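Local coordinates for acyl-[acyl-carrier-protein]--UDP-N-acetylglucosamine O-acyltransferase (Acinetobacter baumannii, PDB 4E6U) that probably transfers an acyl chain from acyl carrier protein to UDP-N-acetylglucosamine, an early step in making the lipid A part of lipopolysaccharide, at residues A[213-216]-A[217-221]; A[248-251]-A[252-256]. All blocks are in the same frame, centred on the assembly; numbering follows the deposited sequence. Where two conformers were deposited one is given.

Interaction 1: A[213-216]-A[217-221]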
# COMPACT_ATOMS: atom_id res chain seq x y z
N THR A 213 8.91 14.52 -35.27
CA THR A 213 8.53 15.01 -33.95
C THR A 213 9.23 14.18 -32.87
O THR A 213 9.84 14.73 -31.96
CB THR A 213 7.00 14.95 -33.74
OG1 THR A 213 6.35 15.71 -34.76
CG2 THR A 213 6.62 15.51 -32.38
N ILE A 214 9.15 12.85 -33.01
CA ILE A 214 9.77 11.91 -32.07
C ILE A 214 11.29 12.11 -31.98
O ILE A 214 11.85 12.15 -30.88
CB ILE A 214 9.43 10.44 -32.46
CG1 ILE A 214 7.94 10.18 -32.24
CG2 ILE A 214 10.30 9.44 -31.68
CD1 ILE A 214 7.38 9.02 -33.02
N GLN A 215 11.94 12.23 -33.14
CA GLN A 215 13.38 12.47 -33.21
C GLN A 215 13.79 13.78 -32.51
O GLN A 215 14.79 13.80 -31.78
CB GLN A 215 13.86 12.45 -34.68
CG GLN A 215 15.32 12.86 -34.91
CD GLN A 215 16.34 11.90 -34.29
OE1 GLN A 215 16.06 10.71 -34.09
NE2 GLN A 215 17.53 12.42 -33.98
N GLY A 216 13.02 14.84 -32.71
CA GLY A 216 13.25 16.10 -31.99
C GLY A 216 13.19 15.93 -30.48
O GLY A 216 14.01 16.47 -29.74
N LEU A 217 12.20 15.19 -30.00
CA LEU A 217 12.06 14.97 -28.56
C LEU A 217 13.19 14.09 -28.01
O LEU A 217 13.64 14.31 -26.89
CB LEU A 217 10.68 14.39 -28.24
CG LEU A 217 9.49 15.27 -28.66
CD1 LEU A 217 8.18 14.54 -28.43
CD2 LEU A 217 9.49 16.61 -27.93
N ARG A 218 13.65 13.14 -28.81
CA ARG A 218 14.80 12.32 -28.43
C ARG A 218 16.08 13.15 -28.33
O ARG A 218 16.87 12.97 -27.41
CB ARG A 218 14.98 11.15 -29.39
CG ARG A 218 13.85 10.13 -29.28
CD ARG A 218 13.89 9.10 -30.38
NE ARG A 218 14.94 8.12 -30.16
CZ ARG A 218 14.95 6.90 -30.70
NH1 ARG A 218 13.96 6.52 -31.50
NH2 ARG A 218 15.96 6.08 -30.45
N GLU A 219 16.25 14.09 -29.26
CA GLU A 219 17.40 15.00 -29.20
C GLU A 219 17.30 15.90 -27.98
O GLU A 219 18.28 16.12 -27.27
CB GLU A 219 17.51 15.84 -30.47
CG GLU A 219 17.80 15.03 -31.74
CD GLU A 219 17.71 15.88 -33.00
OE1 GLU A 219 18.37 15.52 -34.00
OE2 GLU A 219 16.99 16.91 -32.99
N ALA A 220 16.08 16.38 -27.70
CA ALA A 220 15.86 17.19 -26.52
C ALA A 220 16.20 16.41 -25.24
O ALA A 220 16.82 16.95 -24.33
CB ALA A 220 14.41 17.70 -26.49
N TYR A 221 15.78 15.14 -25.21
CA TYR A 221 16.09 14.27 -24.09
C TYR A 221 17.61 14.17 -23.89
O TYR A 221 18.11 14.28 -22.77
CB TYR A 221 15.47 12.88 -24.30
CG TYR A 221 15.74 11.96 -23.14
CD1 TYR A 221 14.80 11.81 -22.12
CD2 TYR A 221 16.93 11.26 -23.04
CE1 TYR A 221 15.04 10.98 -21.02
CE2 TYR A 221 17.19 10.43 -21.94
CZ TYR A 221 16.23 10.29 -20.95
OH TYR A 221 16.50 9.48 -19.87
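Gln215 and Glu219 face each other one turn apart on helix 211-225, part of the C-terminal helical domain of this left-handed beta-helix acyltransferase. On this outer side the packing is loose. CG of Gln215 lies anti to the backbone N (chi1 173°) and the chain then turns about the CB-CG bond, which brings the amide over the next turn; NE2 donates to OE1 of Glu219 across 3.2 Å. This is the bond of one of two Glu219 conformers, and so a less certain contact. It is nearly straight and runs in the plane of the amide, but it reaches OE1 from above the carboxylate, and the two planes stand 81° apart. Next to this pair, CD of Arg218 rests on the CG2 branch of Ile214 at 3.8 Å; Ile214 also meets Met204 and Arg205 of helix 201-206. The tight side runs through Gly216, Leu217 and Ala220. The carbonyl of Gly216 takes the N-H of Ala220, O to N 2.9 Å, and the methyl of Ala220 packs against that same oxygen. Leu217 is buried among Met204, Trp209, Tyr186 and Leu252. Its backbone N is bonded to Thr213 O at 3.1 Å, and its CG lies 3.4 Å from that oxygen.

Interaction 2: A[248-251]-A[252-256]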
# COMPACT_ATOMS: atom_id res chain seq x y z
N GLU A 248 6.02 20.62 -30.12
CA GLU A 248 5.78 19.70 -29.00
C GLU A 248 6.89 19.78 -27.95
O GLU A 248 6.69 19.42 -26.79
CB GLU A 248 5.63 18.27 -29.50
CG GLU A 248 4.41 18.04 -30.43
CD GLU A 248 4.64 18.44 -31.89
OE1 GLU A 248 5.74 18.90 -32.24
OE2 GLU A 248 3.70 18.27 -32.70
N ALA A 249 8.07 20.26 -28.34
CA ALA A 249 9.15 20.43 -27.38
C ALA A 249 8.89 21.51 -26.33
O ALA A 249 9.55 21.56 -25.29
CB ALA A 249 10.49 20.68 -28.10
N GLN A 250 7.89 22.36 -26.57
CA GLN A 250 7.55 23.38 -25.58
C GLN A 250 7.16 22.81 -24.20
O GLN A 250 7.44 23.40 -23.17
CB GLN A 250 6.47 24.34 -26.10
CG GLN A 250 6.18 25.52 -25.16
CD GLN A 250 7.39 26.43 -24.93
OE1 GLN A 250 8.04 26.85 -25.89
NE2 GLN A 250 7.66 26.76 -23.68
N LEU A 251 6.51 21.64 -24.21
CA LEU A 251 6.16 20.99 -22.94
C LEU A 251 7.39 20.61 -22.11
O LEU A 251 7.36 20.72 -20.88
CB LEU A 251 5.28 19.76 -23.15
CG LEU A 251 3.87 19.94 -23.71
CD1 LEU A 251 3.10 18.63 -23.47
CD2 LEU A 251 3.12 21.12 -23.07
N LEU A 252 8.47 20.19 -22.77
CA LEU A 252 9.73 19.92 -22.08
C LEU A 252 10.35 21.17 -21.52
O LEU A 252 10.85 21.18 -20.40
CB LEU A 252 10.74 19.22 -23.00
CG LEU A 252 10.59 17.73 -23.23
CD1 LEU A 252 11.50 17.29 -24.37
CD2 LEU A 252 10.94 16.96 -21.97
N ILE A 253 10.34 22.24 -22.32
CA ILE A 253 10.83 23.53 -21.86
C ILE A 253 10.06 23.99 -20.61
O ILE A 253 10.66 24.37 -19.62
CB ILE A 253 10.78 24.59 -22.98
CG1 ILE A 253 11.81 24.23 -24.07
CG2 ILE A 253 11.07 25.97 -22.42
CD1 ILE A 253 11.62 24.98 -25.39
N ASP A 254 8.73 23.88 -20.67
CA ASP A 254 7.88 24.25 -19.54
C ASP A 254 8.26 23.46 -18.29
O ASP A 254 8.37 24.02 -17.21
CB ASP A 254 6.40 23.99 -19.85
CG ASP A 254 5.82 24.92 -20.91
OD1 ASP A 254 6.39 26.01 -21.18
OD2 ASP A 254 4.76 24.55 -21.46
N SER A 255 8.44 22.14 -18.43
CA SER A 255 8.87 21.32 -17.29
C SER A 255 10.11 21.88 -16.61
O SER A 255 10.19 21.97 -15.38
CB SER A 255 9.16 19.88 -17.73
OG SER A 255 8.00 19.25 -18.24
N LEU A 256 11.12 22.22 -17.42
CA LEU A 256 12.38 22.65 -16.86
C LEU A 256 12.30 24.05 -16.27
O LEU A 256 12.90 24.33 -15.24
CB LEU A 256 13.48 22.56 -17.91
CG LEU A 256 14.22 21.20 -17.95
CD1 LEU A 256 13.33 19.95 -18.04
CD2 LEU A 256 15.20 21.24 -19.12
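Leu251, Gln250 and Leu252 bury the most surface in this first part of helix 250-258, and each meets the following turn differently. Gln250 makes the polar contact. With CG anti to the backbone N (chi1 -174°), a second torsion near 60° folds the amide forward along the helix, where it crosses the side chain of Asp254 at about a right angle. NE2 donates to OD1 of Asp254 at 2.9 Å, with an N-H...O angle of 163°. The acceptor lies in the plane of the amide, yet the N-H comes down on OD1 from above the carboxylate, whose plane is turned 50° from that of the amide. The same amide nitrogen brushes CG2 of Ile253 at 3.7 Å, and the side chain of Gln250 also touches Leu243. The backbone of the same two residues is bonded as well, Asp254 N to Gln250 O at 2.9 Å, so side chain and main chain join the pair twice.

Leu251 projects to another side, onto Ala185 and Tyr186. Its CD2 methyl passes OD2 of Asp254 at 4.1 Å, while its carbonyl accepts the N-H of Ser255. OG of Ser255 lies 3.1 Å from Leu251 O, but this hydroxyl is hydrogen-bonded to Asp168 and to the backbone N of Ala185, linking the helix to the chain around the end of the beta-helix. Leu252 turns inward, with CB 3.5 Å from Ala249 O, and reaches Ala220 and Ile224 of helix 211-225. Ile253 is covered by Ile235 and Ile238 of helix 231-241. With Gln250 and Asp254 on one face, Leu252 and Ile253 packed against neighbouring helices, and i to i+4 backbone bonds such as Ile253 N to Ala249 O, this is a partly amphipathic alpha-helix.

Overall arrangement
Along the chain the coils of the parallel beta-helix come first, followed by the C-terminal helices, where both contacts lie. Interaction 1 comes first, within helix 211-225, and interaction 2 follows in series at the start of helix 250-258; helix 231-241 lies between them in sequence. Each joins residues about one turn apart and closes no loop, and they neither nest nor cross. Their centres are about 11 Å apart. The two helices touch where Ala220 CB meets Leu252 CD1 at 3.6 Å, and at the beginning of segment 248-251 Glu248 OE1 lies 3.5 Å from Thr213 CG2. The segments so tie helix 211-225 to helix 250-258.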